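PDB 6TZN: protein pof8 from Schizosaccharomyces pombe, which binds telomerase RNA ter1 and promotes its assembly with the catalytic subunit trt1 into the telomerase ribonucleoprotein; this chain is the C-terminal xRRM domain of the protein. Local coordinates for residues Y49-K54 with K113-M118; L13-N18 with G109-N114. All coordinates share one frame; numbering follows the deposited sequence.

Interaction 1. Residues Y49-K54 with K113-M118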
ATOM      1  N   TYR A  49      -4.532  -9.306  -0.739  1.00 19.04           N
ATOM      2  CA  TYR A  49      -5.574  -8.791   0.135  1.00 18.48           C
ATOM      3  C   TYR A  49      -5.237  -7.375   0.554  1.00 18.57           C
ATOM      4  O   TYR A  49      -4.074  -7.040   0.796  1.00 18.65           O
ATOM      5  CB  TYR A  49      -5.762  -9.689   1.362  1.00 18.87           C
ATOM      6  CG  TYR A  49      -6.142 -11.095   0.971  1.00 19.10           C
ATOM      7  CD1 TYR A  49      -7.332 -11.344   0.296  1.00 24.59           C
ATOM      8  CD2 TYR A  49      -5.303 -12.170   1.241  1.00 17.48           C
ATOM      9  CE1 TYR A  49      -7.690 -12.622  -0.082  1.00 24.99           C
ATOM     10  CE2 TYR A  49      -5.662 -13.464   0.879  1.00 18.01           C
ATOM     11  CZ  TYR A  49      -6.851 -13.677   0.202  1.00 21.43           C
ATOM     12  OH  TYR A  49      -7.228 -14.943  -0.181  1.00 20.22           O
ATOM     13  N   ILE A  50      -6.263  -6.544   0.611  1.00 18.54           N
ATOM     14  CA  ILE A  50      -6.158  -5.169   1.062  1.00 19.22           C
ATOM     15  C   ILE A  50      -7.062  -5.045   2.274  1.00 19.98           C
ATOM     16  O   ILE A  50      -8.282  -5.221   2.163  1.00 23.09           O
ATOM     17  CB  ILE A  50      -6.577  -4.193  -0.045  1.00 20.20           C
ATOM     18  CG1 ILE A  50      -5.642  -4.343  -1.251  1.00 22.00           C
ATOM     19  CG2 ILE A  50      -6.605  -2.758   0.476  1.00 22.33           C
ATOM     20  CD1 ILE A  50      -6.079  -3.550  -2.462  1.00 25.47           C
ATOM     21  N   ASP A  51      -6.473  -4.780   3.434  1.00 18.17           N
ATOM     22  CA  ASP A  51      -7.247  -4.556   4.649  1.00 20.44           C
ATOM     23  C   ASP A  51      -7.432  -3.052   4.794  1.00 19.46           C
ATOM     24  O   ASP A  51      -6.472  -2.319   5.061  1.00 19.46           O
ATOM     25  CB  ASP A  51      -6.544  -5.149   5.868  1.00 23.83           C
ATOM     26  CG  ASP A  51      -6.344  -6.666   5.772  1.00 30.27           C
ATOM     27  OD1 ASP A  51      -6.957  -7.343   4.911  1.00 29.98           O
ATOM     28  OD2 ASP A  51      -5.561  -7.189   6.584  1.00 31.66           O
ATOM     29  N   TYR A  52      -8.658  -2.582   4.589  1.00 19.64           N
ATOM     30  CA  TYR A  52      -8.923  -1.153   4.606  1.00 19.19           C
ATOM     31  C   TYR A  52     -10.330  -0.912   5.124  1.00 20.32           C
ATOM     32  O   TYR A  52     -11.268  -1.599   4.718  1.00 21.42           O
ATOM     33  CB  TYR A  52      -8.776  -0.525   3.212  1.00 19.86           C
ATOM     34  CG  TYR A  52      -9.144   0.933   3.222  1.00 17.84           C
ATOM     35  CD1 TYR A  52      -8.313   1.876   3.820  1.00 18.05           C
ATOM     36  CD2 TYR A  52     -10.354   1.365   2.692  1.00 19.06           C
ATOM     37  CE1 TYR A  52      -8.662   3.214   3.864  1.00 17.90           C
ATOM     38  CE2 TYR A  52     -10.708   2.701   2.726  1.00 19.07           C
ATOM     39  CZ  TYR A  52      -9.864   3.617   3.313  1.00 17.42           C
ATOM     40  OH  TYR A  52     -10.228   4.936   3.373  1.00 18.61           O
ATOM     41  N   ARG A  53     -10.461   0.070   6.013  1.00 20.48           N
ATOM     42  CA  ARG A  53     -11.744   0.477   6.571  1.00 20.77           C
ATOM     43  C   ARG A  53     -12.040   1.895   6.116  1.00 21.92           C
ATOM     44  O   ARG A  53     -11.187   2.777   6.241  1.00 20.60           O
ATOM     45  CB  ARG A  53     -11.709   0.440   8.100  1.00 25.55           C
ATOM     46  CG  ARG A  53     -13.047   0.758   8.733  1.00 31.27           C
ATOM     47  N   LYS A  54     -13.254   2.117   5.612  1.00 25.52           N
ATOM     48  CA  LYS A  54     -13.632   3.440   5.131  1.00 27.54           C
ATOM     49  C   LYS A  54     -13.420   4.493   6.213  1.00 21.99           C
ATOM     50  O   LYS A  54     -13.664   4.250   7.401  1.00 20.66           O
ATOM     51  CB  LYS A  54     -15.095   3.433   4.685  1.00 33.94           C
ATOM     52  CG  LYS A  54     -15.541   4.726   4.034  1.00 36.63           C
ATOM     53  CD  LYS A  54     -16.923   4.594   3.413  1.00 37.55           C
ATOM     54  CE  LYS A  54     -17.387   5.913   2.827  1.00 38.42           C
ATOM     55  NZ  LYS A  54     -16.360   6.483   1.916  1.00 40.27           N
ATOM     56  N   LYS A 113       3.596 -10.569  13.660  1.00 25.36           N
ATOM     57  CA  LYS A 113       3.070 -11.758  14.320  1.00 26.48           C
ATOM     58  C   LYS A 113       1.605 -11.572  14.688  1.00 29.15           C
ATOM     59  O   LYS A 113       0.789 -12.485  14.509  1.00 29.60           O
ATOM     60  CB  LYS A 113       3.903 -12.084  15.561  1.00 28.18           C
ATOM     61  CG  LYS A 113       5.314 -12.559  15.247  1.00 31.34           C
ATOM     62  CD  LYS A 113       6.128 -12.741  16.525  1.00 40.71           C
ATOM     63  N   ASN A 114       1.248 -10.383  15.183  1.00 27.03           N
ATOM     64  CA  ASN A 114      -0.123 -10.144  15.613  1.00 30.18           C
ATOM     65  C   ASN A 114      -1.091 -10.079  14.439  1.00 28.72           C
ATOM     66  O   ASN A 114      -2.255 -10.471  14.587  1.00 30.09           O
ATOM     67  CB  ASN A 114      -0.208  -8.875  16.457  1.00 37.44           C
ATOM     68  CG  ASN A 114      -1.327  -8.935  17.476  1.00 47.80           C
ATOM     69  OD1 ASN A 114      -1.286  -9.734  18.411  1.00 54.45           O
ATOM     70  ND2 ASN A 114      -2.335  -8.088  17.301  1.00 51.00           N
ATOM     71  N   TYR A 115      -0.646  -9.584  13.278  1.00 26.31           N
ATOM     72  CA  TYR A 115      -1.505  -9.608  12.096  1.00 24.90           C
ATOM     73  C   TYR A 115      -1.964 -11.025  11.798  1.00 24.60           C
ATOM     74  O   TYR A 115      -3.159 -11.281  11.597  1.00 24.16           O
ATOM     75  CB  TYR A 115      -0.764  -9.029  10.887  1.00 22.07           C
ATOM     76  CG  TYR A 115      -1.549  -9.090   9.584  1.00 20.31           C
ATOM     77  CD1 TYR A 115      -1.575 -10.251   8.810  1.00 19.81           C
ATOM     78  CD2 TYR A 115      -2.249  -7.982   9.125  1.00 21.42           C
ATOM     79  CE1 TYR A 115      -2.292 -10.308   7.632  1.00 18.39           C
ATOM     80  CE2 TYR A 115      -2.960  -8.024   7.941  1.00 21.64           C
ATOM     81  CZ  TYR A 115      -2.976  -9.188   7.194  1.00 20.40           C
ATOM     82  OH  TYR A 115      -3.676  -9.236   6.005  1.00 22.61           O
ATOM     83  N   TRP A 116      -1.020 -11.964  11.758  1.00 23.31           N
ATOM     84  CA  TRP A 116      -1.358 -13.340  11.430  1.00 22.42           C
ATOM     85  C   TRP A 116      -2.118 -14.015  12.564  1.00 26.66           C
ATOM     86  O   TRP A 116      -3.015 -14.824  12.304  1.00 28.50           O
ATOM     87  CB  TRP A 116      -0.091 -14.100  11.023  1.00 22.23           C
ATOM     88  CG  TRP A 116       0.472 -13.582   9.733  1.00 21.64           C
ATOM     89  CD1 TRP A 116       1.576 -12.786   9.573  1.00 22.95           C
ATOM     90  CD2 TRP A 116      -0.058 -13.800   8.418  1.00 20.12           C
ATOM     91  NE1 TRP A 116       1.762 -12.498   8.239  1.00 20.69           N
ATOM     92  CE2 TRP A 116       0.777 -13.113   7.510  1.00 19.59           C
ATOM     93  CE3 TRP A 116      -1.156 -14.510   7.920  1.00 22.19           C
ATOM     94  CZ2 TRP A 116       0.547 -13.116   6.135  1.00 21.81           C
ATOM     95  CZ3 TRP A 116      -1.380 -14.517   6.553  1.00 22.14           C
ATOM     96  CH2 TRP A 116      -0.532 -13.820   5.676  1.00 20.08           C
ATOM     97  N   ARG A 117      -1.789 -13.684  13.816  1.00 27.72           N
ATOM     98  CA  ARG A 117      -2.537 -14.211  14.954  1.00 31.53           C
ATOM     99  C   ARG A 117      -3.988 -13.745  14.919  1.00 30.95           C
ATOM    100  O   ARG A 117      -4.907 -14.542  15.138  1.00 33.76           O
ATOM    101  CB  ARG A 117      -1.861 -13.785  16.258  1.00 35.62           C
ATOM    102  CG  ARG A 117      -2.585 -14.213  17.526  1.00 42.21           C
ATOM    103  CD  ARG A 117      -1.904 -13.641  18.766  1.00 46.69           C
ATOM    104  NE  ARG A 117      -0.496 -14.025  18.848  1.00 51.48           N
ATOM    105  CZ  ARG A 117       0.524 -13.191  18.663  1.00 53.70           C
ATOM    106  NH1 ARG A 117       0.300 -11.912  18.392  1.00 55.43           N
ATOM    107  NH2 ARG A 117       1.771 -13.635  18.757  1.00 54.59           N
ATOM    108  N   MET A 118      -4.213 -12.456  14.644  1.00 32.29           N
ATOM    109  CA  MET A 118      -5.577 -11.940  14.588  1.00 34.50           C
ATOM    110  C   MET A 118      -6.334 -12.475  13.382  1.00 29.00           C
ATOM    111  O   MET A 118      -7.544 -12.714  13.466  1.00 31.08           O
ATOM    112  CB  MET A 118      -5.568 -10.412  14.582  1.00 41.74           C
ATOM    113  CG  MET A 118      -5.195  -9.793  15.919  1.00 49.18           C
ATOM    114  SD  MET A 118      -6.385 -10.172  17.222  1.00 57.72           S
ATOM    115  CE  MET A 118      -5.602 -11.549  18.067  1.00 57.44           C
TER
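Tyr115 stands with CG anti to its own backbone N (chi1 176°), which sends the phenol away from helix 109-119 toward the sheet; Asp51 has CG anti to its carbonyl carbon and reaches across from strand 47-51. The two side chains extend toward each other and meet at their polar ends. Tyr115 OH donates to Asp51 OD2 over 2.8 Å, arriving on the syn side of that oxygen but 32° out of the carboxylate plane. Ring and carboxylate are almost parallel, 13° apart, and OD2 sits at the ring edge near its plane, only 3.1 Å from Tyr115 CE2 and 3.3 Å from Tyr115 CZ. The other oxygen, Asp51 OD1, stays 3.9 Å from Tyr115 OH.

Within the helix, Trp116 presents a face to the same ring, with Tyr115 CD1 3.8 Å above the centre of the indole plane; Phe8 stacks on Trp116. Ile60, Arg62 and Leu13 also touch Tyr115, so the phenol lies across the sheet strands on its way to Asp51. A C-terminal helix laid over the face that a canonical RRM uses for RNA is the hallmark of the xRRM. Tyr49-Ile50-Asp51 matches the Tyr-X-Asp pattern known as RNP3 in this class, on the strand where relatives recognise RNA. A nitrate ion, probably from the crystallisation liquor, lies about 5 Å from the Tyr115 side chain.

With just 86 Å² buried, the contact is a polar surface link between an edge strand and the helix. Its one hydrogen bond gives the phenolic proton a carboxylate acceptor, which would be expected to polarise the O-H and to favour the ionised form of Asp51.

Interaction 2. Residues L13-N18 with G109-N114; sequences LTRIKN and GEEEKN
Arg15 and Glu111 run at about a right angle to each other, yet their flat ends are nearly coplanar: guanidinium and carboxylate planes differ by 21°, and the acid lies at the guanidinium edge. They form a salt bridge. Arg15 NH1 points almost straight at Glu111 OE1, with an N-H...O angle of 168°, but the 3.3 Å separation makes that bond weak. The placement of Glu111 OE2 against Arg15 NH2 is too tight to be trusted, so the finer pairing on that side is doubtful. Glu111 reaches the arginine as an extended chain, whereas Arg15 bends at its third torsion (chi3 -81°) to turn its guanidinium edge to the acid. Arg15 NE has a further, long and weak ion pair with Glu58.

Strand 13-17 lies inside the antiparallel RRM sheet, bonded on one edge to strand 58-63 and on the other to strand 103-106. Thr14 and Ile16 pack on helix 66-78 behind the sheet; Leu13 and Arg15 occupy the front, where a canonical RRM carries an RNP2 aromatic on this strand. The xRRM instead brings helix 109-119 over this face.

Leu13 crosses the aliphatic part of Glu112 at a slant, with Leu13 CD1 4.1 Å from Glu112 CG. Glu112 leaves its backbone with CG anti to N, and the extended chain carries the carboxylate past the methylene contact toward the start of the strand. There a water accepts from Leu13 N at 2.9 Å and lies 2.8 Å from Glu112 OE2, to which it can donate. The same carboxylate oxygen takes a direct hydrogen bond from Asn11 N, and Phe8 touches the Glu112 side chain.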
ATOM      1  N   LEU A  13       3.759  -8.098   4.305  1.00 17.59           N
ATOM      2  CA  LEU A  13       2.793  -7.075   4.700  1.00 16.68           C
ATOM      3  C   LEU A  13       3.399  -5.685   4.593  1.00 16.71           C
ATOM      4  O   LEU A  13       4.478  -5.432   5.141  1.00 18.85           O
ATOM      5  CB  LEU A  13       2.347  -7.293   6.147  1.00 18.05           C
ATOM      6  CG  LEU A  13       1.859  -8.682   6.544  1.00 18.83           C
ATOM      7  CD1 LEU A  13       1.569  -8.706   8.039  1.00 20.61           C
ATOM      8  CD2 LEU A  13       0.618  -9.067   5.740  1.00 21.62           C
ATOM      9  N   THR A  14       2.697  -4.775   3.919  1.00 16.21           N
ATOM     10  CA  THR A  14       3.090  -3.371   3.882  1.00 16.29           C
ATOM     11  C   THR A  14       1.942  -2.505   4.376  1.00 16.52           C
ATOM     12  O   THR A  14       0.801  -2.660   3.931  1.00 18.04           O
ATOM     13  CB  THR A  14       3.499  -2.899   2.477  1.00 17.56           C
ATOM     14  OG1 THR A  14       2.373  -2.947   1.590  1.00 17.32           O
ATOM     15  CG2 THR A  14       4.645  -3.746   1.934  1.00 18.58           C
ATOM     16  N   ARG A  15       2.245  -1.589   5.281  1.00 16.88           N
ATOM     17  CA  ARG A  15       1.287  -0.569   5.665  1.00 17.42           C
ATOM     18  C   ARG A  15       1.420   0.592   4.693  1.00 16.81           C
ATOM     19  O   ARG A  15       2.533   1.053   4.420  1.00 19.29           O
ATOM     20  CB  ARG A  15       1.572  -0.081   7.081  1.00 20.99           C
ATOM     21  CG  ARG A  15       0.734   1.126   7.474  1.00 26.34           C
ATOM     22  CD  ARG A  15       0.955   1.504   8.920  1.00 32.78           C
ATOM     23  NE  ARG A  15       0.163   0.658   9.801  1.00 41.32           N
ATOM     24  CZ  ARG A  15       0.665  -0.308  10.559  1.00 42.83           C
ATOM     25  NH1 ARG A  15       1.969  -0.553  10.552  1.00 43.68           N
ATOM     26  NH2 ARG A  15      -0.139  -1.026  11.329  1.00 46.92           N
ATOM     27  N   ILE A  16       0.296   1.039   4.145  1.00 16.53           N
ATOM     28  CA  ILE A  16       0.241   2.237   3.317  1.00 16.39           C
ATOM     29  C   ILE A  16      -0.368   3.342   4.158  1.00 16.57           C
ATOM     30  O   ILE A  16      -1.443   3.157   4.740  1.00 18.79           O
ATOM     31  CB  ILE A  16      -0.601   2.007   2.049  1.00 17.58           C
ATOM     32  CG1 ILE A  16      -0.198   0.712   1.337  1.00 20.39           C
ATOM     33  CG2 ILE A  16      -0.514   3.225   1.132  1.00 20.12           C
ATOM     34  CD1 ILE A  16       1.222   0.708   0.839  1.00 20.11           C
ATOM     35  N   LYS A  17       0.316   4.477   4.251  1.00 16.04           N
ATOM     36  CA  LYS A  17      -0.152   5.608   5.037  1.00 16.03           C
ATOM     37  C   LYS A  17      -0.425   6.812   4.147  1.00 16.35           C
ATOM     38  O   LYS A  17       0.181   6.974   3.081  1.00 16.83           O
ATOM     39  CB  LYS A  17       0.872   6.011   6.103  1.00 19.53           C
ATOM     40  CG  LYS A  17       1.122   4.925   7.132  1.00 23.94           C
ATOM     41  CD  LYS A  17       1.911   5.443   8.316  1.00 33.45           C
ATOM     42  CE  LYS A  17       3.325   5.813   7.927  1.00 39.65           C
ATOM     43  NZ  LYS A  17       4.063   6.357   9.099  1.00 44.02           N
ATOM     44  N   ASN A  18      -1.338   7.667   4.623  1.00 15.94           N
ATOM     45  CA  ASN A  18      -1.714   8.925   3.976  1.00 16.41           C
ATOM     46  C   ASN A  18      -2.580   8.725   2.736  1.00 15.86           C
ATOM     47  O   ASN A  18      -2.578   9.554   1.824  1.00 17.83           O
ATOM     48  CB  ASN A  18      -0.513   9.837   3.724  1.00 18.28           C
ATOM     49  CG  ASN A  18       0.251  10.111   4.992  1.00 18.89           C
ATOM     50  OD1 ASN A  18      -0.342  10.437   6.024  1.00 21.33           O
ATOM     51  ND2 ASN A  18       1.570   9.968   4.935  1.00 20.66           N
ATOM     52  N   GLY A 109       8.339  -7.840  13.027  1.00 29.51           N
ATOM     53  CA  GLY A 109       8.363  -8.008  14.470  1.00 32.29           C
ATOM     54  C   GLY A 109       7.032  -8.457  15.032  1.00 29.21           C
ATOM     55  O   GLY A 109       6.302  -9.257  14.430  1.00 28.80           O
ATOM     56  N   GLU A 110       6.702  -7.926  16.211  1.00 30.81           N
ATOM     57  CA  GLU A 110       5.490  -8.351  16.901  1.00 32.56           C
ATOM     58  C   GLU A 110       4.229  -7.922  16.166  1.00 31.98           C
ATOM     59  O   GLU A 110       3.218  -8.632  16.216  1.00 32.66           O
ATOM     60  CB  GLU A 110       5.485  -7.835  18.340  1.00 38.64           C
ATOM     61  CG  GLU A 110       6.404  -8.606  19.272  1.00 44.99           C
ATOM     62  CD  GLU A 110       6.077 -10.089  19.323  1.00 50.68           C
ATOM     63  OE1 GLU A 110       7.019 -10.908  19.251  1.00 54.21           O
ATOM     64  OE2 GLU A 110       4.882 -10.435  19.441  1.00 50.17           O
ATOM     65  N   GLU A 111       4.259  -6.773  15.484  1.00 29.44           N
ATOM     66  CA  GLU A 111       3.076  -6.345  14.746  1.00 28.74           C
ATOM     67  C   GLU A 111       2.753  -7.315  13.619  1.00 28.95           C
ATOM     68  O   GLU A 111       1.579  -7.604  13.356  1.00 28.22           O
ATOM     69  CB  GLU A 111       3.245  -4.925  14.208  1.00 29.04           C
ATOM     70  CG  GLU A 111       2.002  -4.437  13.491  1.00 51.32           C
ATOM     71  CD  GLU A 111       2.185  -3.094  12.830  1.00121.85           C
ATOM     72  OE1 GLU A 111       3.331  -2.600  12.764  1.00 57.74           O
ATOM     73  OE2 GLU A 111       1.173  -2.536  12.368  1.00112.93           O
ATOM     74  N   GLU A 112       3.784  -7.831  12.943  1.00 25.98           N
ATOM     75  CA  GLU A 112       3.570  -8.848  11.921  1.00 24.44           C
ATOM     76  C   GLU A 112       3.026 -10.135  12.533  1.00 24.91           C
ATOM     77  O   GLU A 112       2.095 -10.743  11.992  1.00 23.34           O
ATOM     78  CB  GLU A 112       4.880  -9.109  11.174  1.00 23.53           C
ATOM     79  CG  GLU A 112       4.788 -10.196  10.119  1.00 23.08           C
ATOM     80  CD  GLU A 112       6.116 -10.457   9.423  1.00 24.32           C
ATOM     81  OE1 GLU A 112       7.165 -10.430  10.103  1.00 26.24           O
ATOM     82  OE2 GLU A 112       6.108 -10.683   8.193  1.00 23.86           O
ATOM     83  N   LYS A 113       3.596 -10.569  13.660  1.00 25.36           N
ATOM     84  CA  LYS A 113       3.070 -11.758  14.320  1.00 26.48           C
ATOM     85  C   LYS A 113       1.605 -11.572  14.688  1.00 29.15           C
ATOM     86  O   LYS A 113       0.789 -12.485  14.509  1.00 29.60           O
ATOM     87  CB  LYS A 113       3.903 -12.084  15.561  1.00 28.18           C
ATOM     88  CG  LYS A 113       5.314 -12.559  15.247  1.00 31.34           C
ATOM     89  CD  LYS A 113       6.128 -12.741  16.525  1.00 40.71           C
ATOM     90  N   ASN A 114       1.248 -10.383  15.183  1.00 27.03           N
ATOM     91  CA  ASN A 114      -0.123 -10.144  15.613  1.00 30.18           C
ATOM     92  C   ASN A 114      -1.091 -10.079  14.439  1.00 28.72           C
ATOM     93  O   ASN A 114      -2.255 -10.471  14.587  1.00 30.09           O
ATOM     94  CB  ASN A 114      -0.208  -8.875  16.457  1.00 37.44           C
ATOM     95  CG  ASN A 114      -1.327  -8.935  17.476  1.00 47.80           C
ATOM     96  OD1 ASN A 114      -1.286  -9.734  18.411  1.00 54.45           O
ATOM     97  ND2 ASN A 114      -2.335  -8.088  17.301  1.00 51.00           N
TER
HETATM   98  O   HOH W   1       5.537  -8.444   6.568  1.00 21.84           O

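From the N terminus, strand 13-17 comes first; helices 25-39 and 66-78 and the rest of the sheet intervene before its partner, and interaction 2 closes this long loop on the first part of helix 109-119. Residues 49-54 open a shorter loop in between, closed by interaction 1 one turn farther along the same helix. The loops therefore cross: the earlier strand contacts the earlier turn of the helix, with Lys113 and Asn114 common to both segments. A central and an outermost strand are thus tied to one C-terminal helix. The contacts also meet directly, Leu13 CD1 packing 3.5 Å from Tyr115 CG.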